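Local coordinates for protein glycoside hydrolase, GH17 family (Formosa sp. Hel1_33_131, PDB 6FCG) that probably hydrolyses internal beta-1,3-glucosidic bonds of the algal storage glucan laminarin, acting as an endo-laminarinase of glycoside hydrolase family 17, at residues K48-S53 and H335-T340; I83-T88 and S346-E351; V240-M245 and V282-S287. All coordinates share one frame; numbering follows the deposited sequence.

All three contacts tie strands, or the residue just after one, of the parallel barrel sheet to later parts of the chain. Interactions 1 and 2 lie closest together, their centres about 8 Å apart: they use the neighbouring strands 50-53 and 83-87, and meet where S53 N reaches Y349 O. Interaction 2 is wholly buried and apolar, an aromatic ring inside the barrel. Interactions 1 and 3 are partly buried and rest on polar groups sent inward by outer helices, a charged guanidinium in the first and a neutral amide in the third. Interaction 3 sits farther round the sheet, but W339 of helix 326-342 packs on V282 and S285, joining it to interaction 1.

Interaction 1: K48-S53 and H335-T340; sequences KYLAIS and HIREWT
The backbone oxygen of A51 is gripped by both terminal nitrogens of R337: NH1 and NH2 each stand 3.0 Å from A51 O. The grip is end-on, a fork closing on a single acceptor, and A51 O lies almost exactly in the guanidinium plane. Because one oxygen serves two donors, neither N-H points straight at it. NH1 comes nearly along the C=O axis, with a C=O...N angle of 161°, while NH2 approaches from farther off that axis, in the carbonyl plane. The CB of R337 does not face the strand; its chain bends at chi2 (-62°) and then runs extended, which carries the guanidinium across to A51. L50 lies over one face of that group, its CB 4.2 Å above the plane and offset toward the rim, and its CD2 4.2 Å from R337 NH2. I52 CD1 stands at the edge instead, 4.5 Å from R337 NH1. The guanidinium is thus fixed in rotation by its fork and flanked by aliphatic carbon. NH1 also bonds to the hydroxyl of Y333, one turn earlier on the same helix, and NH2 makes a weak bond to C347 O. These neutral oxygens would probably stabilise the positive charge through their dipoles. The backbones themselves stay well apart: the axes of strand 50-53 and helix 335-340 approach to 11.2 Å and cross at 134°, so the long arginine bridges the interval. The fork ties the last helix before the 346-351 chain to the first strand, near where that chain runs beside strand 50-53, consistent with the ring closing in the TIM-barrel fold of family 17.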
loop_
_atom_site.group_PDB
_atom_site.type_symbol
_atom_site.label_atom_id
_atom_site.label_comp_id
_atom_site.label_asym_id
_atom_site.label_seq_id
_atom_site.Cartn_x
_atom_site.Cartn_y
_atom_site.Cartn_z
ATOM N N LYS A 48 -9.720 -36.623 -34.802
ATOM C CA LYS A 48 -11.073 -36.614 -35.384
ATOM C C LYS A 48 -12.179 -36.516 -34.329
ATOM O O LYS A 48 -13.303 -36.243 -34.681
ATOM C CB LYS A 48 -11.295 -37.849 -36.250
ATOM C CG LYS A 48 -10.456 -37.826 -37.507
ATOM C CD LYS A 48 -10.488 -39.163 -38.231
ATOM C CE LYS A 48 -9.239 -39.351 -39.087
ATOM N NZ LYS A 48 -9.503 -40.317 -40.182
ATOM N N TYR A 49 -11.856 -36.803 -33.060
ATOM C CA TYR A 49 -12.792 -36.695 -31.918
ATOM C C TYR A 49 -12.309 -35.683 -30.842
ATOM O O TYR A 49 -11.888 -36.078 -29.725
ATOM C CB TYR A 49 -13.016 -38.082 -31.287
ATOM C CG TYR A 49 -13.438 -39.158 -32.250
ATOM C CD1 TYR A 49 -12.504 -39.926 -32.943
ATOM C CD2 TYR A 49 -14.807 -39.432 -32.465
ATOM C CE1 TYR A 49 -12.906 -40.918 -33.824
ATOM C CE2 TYR A 49 -15.219 -40.425 -33.342
ATOM C CZ TYR A 49 -14.267 -41.154 -34.017
ATOM O OH TYR A 49 -14.686 -42.137 -34.866
ATOM N N LEU A 50 -12.363 -34.397 -31.186
ATOM C CA LEU A 50 -11.939 -33.321 -30.265
ATOM C C LEU A 50 -12.797 -33.325 -29.013
ATOM O O LEU A 50 -14.019 -33.507 -29.094
ATOM C CB LEU A 50 -12.038 -31.935 -30.900
ATOM C CG LEU A 50 -11.023 -31.599 -32.003
ATOM C CD1 LEU A 50 -11.291 -30.204 -32.560
ATOM C CD2 LEU A 50 -9.573 -31.723 -31.554
ATOM N N ALA A 51 -12.132 -33.159 -27.868
ATOM C CA ALA A 51 -12.768 -33.200 -26.557
ATOM C C ALA A 51 -12.934 -31.805 -25.977
ATOM O O ALA A 51 -12.216 -30.879 -26.377
ATOM C CB ALA A 51 -11.939 -34.051 -25.612
ATOM N N ILE A 52 -13.861 -31.691 -25.025
ATOM C CA ILE A 52 -14.121 -30.461 -24.294
ATOM C C ILE A 52 -14.706 -30.785 -22.920
ATOM O O ILE A 52 -15.444 -31.754 -22.781
ATOM C CB ILE A 52 -15.081 -29.543 -25.098
ATOM C CG1 ILE A 52 -15.033 -28.095 -24.629
ATOM C CG2 ILE A 52 -16.527 -30.007 -25.041
ATOM C CD1 ILE A 52 -14.894 -27.105 -25.766
ATOM N N SER A 53 -14.436 -29.943 -21.927
ATOM C CA SER A 53 -15.205 -29.957 -20.679
ATOM C C SER A 53 -16.515 -29.162 -20.870
ATOM O O SER A 53 -16.499 -28.058 -21.475
ATOM C CB SER A 53 -14.378 -29.397 -19.524
ATOM O OG SER A 53 -13.337 -30.292 -19.186
ATOM N N HIS A 335 -2.462 -23.450 -28.914
ATOM C CA HIS A 335 -1.226 -24.146 -28.532
ATOM C C HIS A 335 -1.525 -25.513 -27.931
ATOM O O HIS A 335 -0.809 -26.481 -28.203
ATOM C CB HIS A 335 -0.382 -23.350 -27.528
ATOM C CG HIS A 335 0.502 -22.294 -28.124
ATOM N ND1 HIS A 335 1.018 -22.344 -29.406
ATOM C CD2 HIS A 335 1.013 -21.172 -27.568
ATOM C CE1 HIS A 335 1.773 -21.278 -29.622
ATOM N NE2 HIS A 335 1.788 -20.553 -28.522
ATOM N N ILE A 336 -2.569 -25.587 -27.093
ATOM C CA ILE A 336 -2.925 -26.838 -26.390
ATOM C C ILE A 336 -3.454 -27.841 -27.417
ATOM O O ILE A 336 -3.139 -29.016 -27.332
ATOM C CB ILE A 336 -3.923 -26.585 -25.222
ATOM C CG1 ILE A 336 -3.247 -25.813 -24.089
ATOM C CG2 ILE A 336 -4.502 -27.881 -24.672
ATOM C CD1 ILE A 336 -2.094 -26.518 -23.384
ATOM N N ARG A 337 -4.245 -27.361 -28.384
ATOM C CA ARG A 337 -4.738 -28.197 -29.462
ATOM C C ARG A 337 -3.590 -28.756 -30.298
ATOM O O ARG A 337 -3.542 -29.976 -30.539
ATOM C CB ARG A 337 -5.756 -27.449 -30.329
ATOM C CG ARG A 337 -7.123 -27.238 -29.674
ATOM C CD ARG A 337 -7.865 -28.529 -29.345
ATOM N NE ARG A 337 -9.230 -28.205 -28.928
ATOM C CZ ARG A 337 -10.027 -28.966 -28.171
ATOM N NH1 ARG A 337 -11.247 -28.522 -27.920
ATOM N NH2 ARG A 337 -9.679 -30.159 -27.704
ATOM N N GLU A 338 -2.663 -27.895 -30.725
ATOM C CA GLU A 338 -1.479 -28.360 -31.505
ATOM C C GLU A 338 -0.636 -29.385 -30.743
ATOM O O GLU A 338 -0.346 -30.454 -31.258
ATOM C CB GLU A 338 -0.586 -27.199 -31.941
ATOM C CG GLU A 338 -1.044 -26.521 -33.227
ATOM C CD GLU A 338 -0.476 -25.118 -33.384
ATOM O OE1 GLU A 338 0.761 -24.953 -33.203
ATOM O OE2 GLU A 338 -1.266 -24.176 -33.668
ATOM N N TRP A 339 -0.319 -29.080 -29.493
ATOM C CA TRP A 339 0.434 -30.017 -28.660
ATOM C C TRP A 339 -0.267 -31.374 -28.509
ATOM O O TRP A 339 0.351 -32.400 -28.702
ATOM C CB TRP A 339 0.746 -29.427 -27.267
ATOM C CG TRP A 339 1.138 -30.444 -26.241
ATOM C CD1 TRP A 339 2.068 -31.424 -26.379
ATOM C CD2 TRP A 339 0.602 -30.584 -24.929
ATOM N NE1 TRP A 339 2.135 -32.178 -25.234
ATOM C CE2 TRP A 339 1.243 -31.679 -24.326
ATOM C CE3 TRP A 339 -0.350 -29.879 -24.198
ATOM C CZ2 TRP A 339 0.970 -32.084 -23.031
ATOM C CZ3 TRP A 339 -0.624 -30.275 -22.894
ATOM C CH2 TRP A 339 0.031 -31.370 -22.328
ATOM N N THR A 340 -1.540 -31.361 -28.144
ATOM C CA THR A 340 -2.246 -32.590 -27.849
ATOM C C THR A 340 -2.469 -33.426 -29.079
ATOM O O THR A 340 -2.368 -34.643 -29.018
ATOM C CB THR A 340 -3.561 -32.346 -27.053
ATOM O OG1 THR A 340 -4.382 -31.342 -27.683
ATOM C CG2 THR A 340 -3.216 -31.927 -25.642
#

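Interaction 2: I83-T88 and S346-E351; sequences IRILRT and SCFYFE
Strand 83-87 and the irregular 346-351 chain come nearest at R87 and F348, whose CA atoms are 6.7 Å apart, and F348 is the centre of an inverse gamma turn. From that turn the phenyl ring is directed at the strand. Its CE2 meets I85 CG1 at 3.8 Å, and its CZ lies 4.0 Å from I85 CD1. The carbonyl carbon of L86 stands at the ring edge, in its plane, while the CB of L86 points the other way. The R87 side chain crosses that of F348 at about a right angle, with R87 CB 3.4 Å from F348 CD2. Its CG is anti to the backbone N (chi1 -160°) and the chain then extends past F348, taking the guanidinium away to a salt bridge with E305 and a hydrogen bond to N168. With F348 cut back to an alanine, the ring would be gone, and I85 and the methylenes of R87 would probably be left facing a gap between strand and loop. The contact divides R87 by chemistry: its methylenes join the apolar interior of the barrel, while its charged end is satisfied by polar groups of other strands.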
loop_
_atom_site.group_PDB
_atom_site.type_symbol
_atom_site.label_atom_id
_atom_site.label_comp_id
_atom_site.label_asym_id
_atom_site.label_seq_id
_atom_site.Cartn_x
_atom_site.Cartn_y
_atom_site.Cartn_z
ATOM N N ILE A 83 -16.520 -30.901 -32.078
ATOM C CA ILE A 83 -16.404 -31.550 -30.769
ATOM C C ILE A 83 -17.178 -32.857 -30.879
ATOM O O ILE A 83 -18.331 -32.860 -31.321
ATOM C CB ILE A 83 -17.000 -30.688 -29.625
ATOM C CG1 ILE A 83 -16.401 -29.265 -29.579
ATOM C CG2 ILE A 83 -16.878 -31.396 -28.295
ATOM C CD1 ILE A 83 -14.977 -29.135 -29.141
ATOM N N ARG A 84 -16.556 -33.958 -30.470
ATOM C CA ARG A 84 -17.215 -35.271 -30.453
ATOM C C ARG A 84 -17.245 -35.974 -29.120
ATOM O O ARG A 84 -17.882 -37.021 -28.986
ATOM C CB ARG A 84 -16.550 -36.197 -31.483
ATOM C CG ARG A 84 -16.660 -35.745 -32.940
ATOM C CD ARG A 84 -18.110 -35.785 -33.427
ATOM N NE ARG A 84 -18.242 -35.296 -34.793
ATOM C CZ ARG A 84 -18.526 -34.048 -35.150
ATOM N NH1 ARG A 84 -18.733 -33.082 -34.249
ATOM N NH2 ARG A 84 -18.606 -33.762 -36.443
ATOM N N ILE A 85 -16.533 -35.464 -28.127
ATOM C CA ILE A 85 -16.630 -36.055 -26.790
ATOM C C ILE A 85 -16.634 -34.967 -25.737
ATOM O O ILE A 85 -15.888 -33.989 -25.829
ATOM C CB ILE A 85 -15.553 -37.147 -26.548
ATOM C CG1 ILE A 85 -15.691 -37.718 -25.156
ATOM C CG2 ILE A 85 -14.143 -36.610 -26.778
ATOM C CD1 ILE A 85 -15.024 -39.061 -24.997
ATOM N N LEU A 86 -17.540 -35.096 -24.776
ATOM C CA LEU A 86 -17.571 -34.152 -23.680
ATOM C C LEU A 86 -17.419 -34.818 -22.328
ATOM O O LEU A 86 -17.536 -36.025 -22.191
ATOM C CB LEU A 86 -18.726 -33.144 -23.784
ATOM C CG LEU A 86 -20.083 -33.655 -24.112
ATOM C CD1 LEU A 86 -20.843 -33.999 -22.856
ATOM C CD2 LEU A 86 -20.887 -32.612 -24.838
ATOM N N ARG A 87 -17.089 -33.978 -21.354
ATOM C CA ARG A 87 -16.810 -34.347 -19.988
ATOM C C ARG A 87 -17.756 -33.671 -19.026
ATOM O O ARG A 87 -18.106 -32.506 -19.183
ATOM C CB ARG A 87 -15.441 -33.821 -19.651
ATOM C CG ARG A 87 -14.843 -34.504 -18.485
ATOM C CD ARG A 87 -13.606 -33.807 -17.987
ATOM N NE ARG A 87 -13.492 -34.218 -16.604
ATOM C CZ ARG A 87 -12.818 -33.588 -15.664
ATOM N NH1 ARG A 87 -12.085 -32.504 -15.940
ATOM N NH2 ARG A 87 -12.880 -34.082 -14.427
ATOM N N THR A 88 -18.065 -34.383 -17.970
ATOM C CA THR A 88 -19.082 -34.020 -16.998
ATOM C C THR A 88 -18.554 -34.290 -15.583
ATOM O O THR A 88 -17.561 -35.037 -15.420
ATOM C CB THR A 88 -20.351 -34.824 -17.366
ATOM O OG1 THR A 88 -21.349 -33.916 -17.867
ATOM C CG2 THR A 88 -20.887 -35.670 -16.207
ATOM N N SER A 346 -6.163 -36.666 -26.109
ATOM C CA SER A 346 -7.348 -35.874 -25.921
ATOM C C SER A 346 -7.086 -34.719 -24.942
ATOM O O SER A 346 -6.268 -34.809 -24.016
ATOM C CB SER A 346 -8.511 -36.762 -25.447
ATOM O OG SER A 346 -9.005 -37.571 -26.512
ATOM N N CYS A 347 -7.760 -33.614 -25.182
ATOM C CA CYS A 347 -7.777 -32.528 -24.254
ATOM C C CYS A 347 -9.220 -32.080 -24.040
ATOM O O CYS A 347 -9.811 -31.469 -24.929
ATOM C CB CYS A 347 -6.944 -31.348 -24.759
ATOM S SG CYS A 347 -6.991 -29.986 -23.564
ATOM N N PHE A 348 -9.746 -32.334 -22.841
ATOM C CA PHE A 348 -11.085 -31.902 -22.476
ATOM C C PHE A 348 -10.957 -30.461 -22.023
ATOM O O PHE A 348 -10.972 -30.170 -20.838
ATOM C CB PHE A 348 -11.654 -32.805 -21.389
ATOM C CG PHE A 348 -11.971 -34.212 -21.869
ATOM C CD1 PHE A 348 -10.973 -35.173 -21.992
ATOM C CD2 PHE A 348 -13.270 -34.564 -22.212
ATOM C CE1 PHE A 348 -11.276 -36.438 -22.447
ATOM C CE2 PHE A 348 -13.572 -35.827 -22.649
ATOM C CZ PHE A 348 -12.577 -36.776 -22.764
ATOM N N TYR A 349 -10.861 -29.545 -22.980
ATOM C CA TYR A 349 -10.450 -28.194 -22.698
ATOM C C TYR A 349 -11.542 -27.520 -21.849
ATOM O O TYR A 349 -12.756 -27.733 -22.074
ATOM C CB TYR A 349 -10.166 -27.430 -24.012
ATOM C CG TYR A 349 -9.754 -25.984 -23.754
ATOM C CD1 TYR A 349 -8.453 -25.666 -23.545
ATOM C CD2 TYR A 349 -10.693 -24.967 -23.719
ATOM C CE1 TYR A 349 -8.070 -24.381 -23.288
ATOM C CE2 TYR A 349 -10.327 -23.677 -23.453
ATOM C CZ TYR A 349 -8.999 -23.394 -23.255
ATOM O OH TYR A 349 -8.598 -22.105 -23.006
ATOM N N PHE A 350 -11.119 -26.702 -20.892
ATOM C CA PHE A 350 -12.048 -26.005 -20.013
ATOM C C PHE A 350 -12.259 -24.547 -20.453
ATOM O O PHE A 350 -11.318 -23.720 -20.345
ATOM C CB PHE A 350 -11.570 -26.055 -18.569
ATOM C CG PHE A 350 -12.673 -25.854 -17.603
ATOM C CD1 PHE A 350 -13.447 -26.924 -17.215
ATOM C CD2 PHE A 350 -13.017 -24.589 -17.168
ATOM C CE1 PHE A 350 -14.538 -26.759 -16.382
ATOM C CE2 PHE A 350 -14.115 -24.412 -16.326
ATOM C CZ PHE A 350 -14.881 -25.511 -15.936
ATOM N N GLU A 351 -13.439 -24.173 -20.972
ATOM C CA GLU A 351 -14.653 -25.004 -21.090
ATOM C C GLU A 351 -15.463 -24.534 -22.319
ATOM O O GLU A 351 -15.091 -23.554 -22.975
ATOM C CB GLU A 351 -15.484 -25.044 -19.782
ATOM C CG GLU A 351 -16.345 -23.837 -19.480
ATOM C CD GLU A 351 -17.231 -23.910 -18.259
ATOM O OE1 GLU A 351 -18.169 -24.730 -18.168
ATOM O OE2 GLU A 351 -16.983 -23.042 -17.409
#

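Interaction 3: V240-M245 and V282-S287; sequences VHTYPM and VSQSDS
A side-chain hydrogen bond between T242 and Q284 joins the end of a barrel strand to the helical layer outside. T242 directly follows strand 238-241, where the chain turns toward helix 244-250, and Q284 belongs to the long helix 266-294. The hydroxyl T242 OG1 donates to Q284 OE1 at 2.7 Å. It reaches the amide oxygen to one side of the C=O direction, at a C=O...O angle of 134°, and tilted somewhat from the carbonyl plane. In T242 the hydroxyl is trans to the backbone N (chi1 173°), which turns OG1 toward the helix. The glutamine, extended beyond CG, lies obliquely against the threonine, and T242 CB packs beside the bond, 4.2 Å from Q284 CB. T242 also packs on A281, one turn back on the same helix. Its carbonyl oxygen accepts from T306 OG1, so the residue is held on its backbone as well as its side chain. Next to it, the CB of Y243 points away from the helix, and its hydroxyl bonds to E305. On the other partner, S283 bonds to L134 O of a second subunit, placing this helix at a subunit contact. Neutral groups carry the link, so a directional bond, rather than charge, probably fixes how the strand end sits against the helix.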
loop_
_atom_site.group_PDB
_atom_site.type_symbol
_atom_site.label_atom_id
_atom_site.label_comp_id
_atom_site.label_asym_id
_atom_site.label_seq_id
_atom_site.Cartn_x
_atom_site.Cartn_y
_atom_site.Cartn_z
ATOM N N VAL A 240 -5.258 -36.100 -16.582
ATOM C CA VAL A 240 -4.347 -35.207 -15.900
ATOM C C VAL A 240 -4.757 -33.771 -16.115
ATOM O O VAL A 240 -5.008 -33.363 -17.261
ATOM C CB VAL A 240 -2.921 -35.402 -16.442
ATOM C CG1 VAL A 240 -1.981 -34.340 -15.916
ATOM C CG2 VAL A 240 -2.428 -36.780 -16.058
ATOM N N HIS A 241 -4.765 -32.993 -15.035
ATOM C CA HIS A 241 -5.025 -31.543 -15.133
ATOM C C HIS A 241 -3.748 -30.719 -14.955
ATOM O O HIS A 241 -2.960 -31.009 -14.058
ATOM C CB HIS A 241 -6.027 -31.069 -14.066
ATOM C CG HIS A 241 -7.317 -31.834 -14.043
ATOM N ND1 HIS A 241 -8.365 -31.461 -13.229
ATOM C CD2 HIS A 241 -7.743 -32.921 -14.732
ATOM C CE1 HIS A 241 -9.374 -32.291 -13.407
ATOM N NE2 HIS A 241 -9.022 -33.188 -14.311
ATOM N N THR A 242 -3.629 -29.642 -15.744
ATOM C CA THR A 242 -2.543 -28.675 -15.594
ATOM C C THR A 242 -3.044 -27.284 -15.920
ATOM O O THR A 242 -3.742 -27.107 -16.914
ATOM C CB THR A 242 -1.342 -29.041 -16.479
ATOM O OG1 THR A 242 -0.377 -27.994 -16.433
ATOM C CG2 THR A 242 -1.762 -29.270 -17.925
ATOM N N TYR A 243 -2.674 -26.301 -15.088
ATOM C CA TYR A 243 -3.226 -24.943 -15.182
ATOM C C TYR A 243 -2.194 -23.826 -15.089
ATOM O O TYR A 243 -2.075 -23.155 -14.071
ATOM C CB TYR A 243 -4.321 -24.751 -14.123
ATOM C CG TYR A 243 -5.727 -25.107 -14.605
ATOM C CD1 TYR A 243 -6.454 -24.208 -15.376
ATOM C CD2 TYR A 243 -6.309 -26.343 -14.286
ATOM C CE1 TYR A 243 -7.723 -24.521 -15.818
ATOM C CE2 TYR A 243 -7.580 -26.680 -14.723
ATOM C CZ TYR A 243 -8.283 -25.768 -15.490
ATOM O OH TYR A 243 -9.550 -26.041 -15.922
ATOM N N PRO A 244 -1.441 -23.609 -16.179
ATOM C CA PRO A 244 -0.524 -22.468 -16.234
ATOM C C PRO A 244 -1.198 -21.135 -15.860
ATOM O O PRO A 244 -0.570 -20.341 -15.156
ATOM C CB PRO A 244 -0.034 -22.455 -17.700
ATOM C CG PRO A 244 -0.406 -23.756 -18.280
ATOM C CD PRO A 244 -1.220 -24.546 -17.304
ATOM N N MET A 245 -2.428 -20.884 -16.334
ATOM C CA MET A 245 -3.092 -19.599 -16.066
ATOM C C MET A 245 -3.072 -19.285 -14.581
ATOM O O MET A 245 -2.696 -18.211 -14.171
ATOM C CB MET A 245 -4.529 -19.580 -16.562
ATOM C CG MET A 245 -5.143 -18.183 -16.558
ATOM S SD MET A 245 -6.808 -18.107 -15.882
ATOM C CE MET A 245 -6.581 -18.569 -14.179
ATOM N N VAL A 282 3.085 -28.656 -20.758
ATOM C CA VAL A 282 3.682 -29.833 -21.326
ATOM C C VAL A 282 4.611 -30.492 -20.281
ATOM O O VAL A 282 4.601 -31.711 -20.119
ATOM C CB VAL A 282 4.463 -29.538 -22.639
ATOM C CG1 VAL A 282 5.087 -30.813 -23.187
ATOM C CG2 VAL A 282 3.564 -28.921 -23.700
ATOM N N SER A 283 5.397 -29.680 -19.582
ATOM C CA SER A 283 6.319 -30.180 -18.541
ATOM C C SER A 283 5.614 -30.900 -17.422
ATOM O O SER A 283 6.120 -31.926 -16.938
ATOM C CB SER A 283 7.137 -29.045 -17.908
ATOM O OG SER A 283 8.274 -28.771 -18.682
ATOM N N GLN A 284 4.477 -30.341 -16.990
ATOM C CA GLN A 284 3.681 -30.961 -15.930
ATOM C C GLN A 284 3.087 -32.295 -16.370
ATOM O O GLN A 284 3.118 -33.269 -15.615
ATOM C CB GLN A 284 2.600 -30.010 -15.410
ATOM C CG GLN A 284 3.209 -28.808 -14.720
ATOM C CD GLN A 284 2.235 -27.999 -13.901
ATOM O OE1 GLN A 284 1.017 -27.928 -14.169
ATOM N NE2 GLN A 284 2.768 -27.381 -12.855
ATOM N N SER A 285 2.553 -32.341 -17.591
ATOM C CA SER A 285 2.074 -33.608 -18.153
ATOM C C SER A 285 3.216 -34.639 -18.254
ATOM O O SER A 285 3.048 -35.784 -17.842
ATOM C CB SER A 285 1.428 -33.367 -19.520
ATOM O OG SER A 285 1.036 -34.590 -20.119
ATOM N N ASP A 286 4.360 -34.208 -18.774
ATOM C CA ASP A 286 5.519 -35.095 -18.954
ATOM C C ASP A 286 6.066 -35.636 -17.622
ATOM O O ASP A 286 6.549 -36.772 -17.550
ATOM C CB ASP A 286 6.656 -34.394 -19.752
ATOM C CG ASP A 286 6.356 -34.287 -21.239
ATOM O OD1 ASP A 286 5.326 -34.837 -21.708
ATOM O OD2 ASP A 286 7.120 -33.620 -21.959
ATOM N N SER A 287 5.989 -34.805 -16.572
ATOM C CA SER A 287 6.366 -35.192 -15.216
ATOM C C SER A 287 5.536 -36.373 -14.705
ATOM O O SER A 287 6.066 -37.260 -14.055
ATOM C CB SER A 287 6.215 -33.997 -14.289
ATOM O OG SER A 287 6.838 -34.266 -13.066
#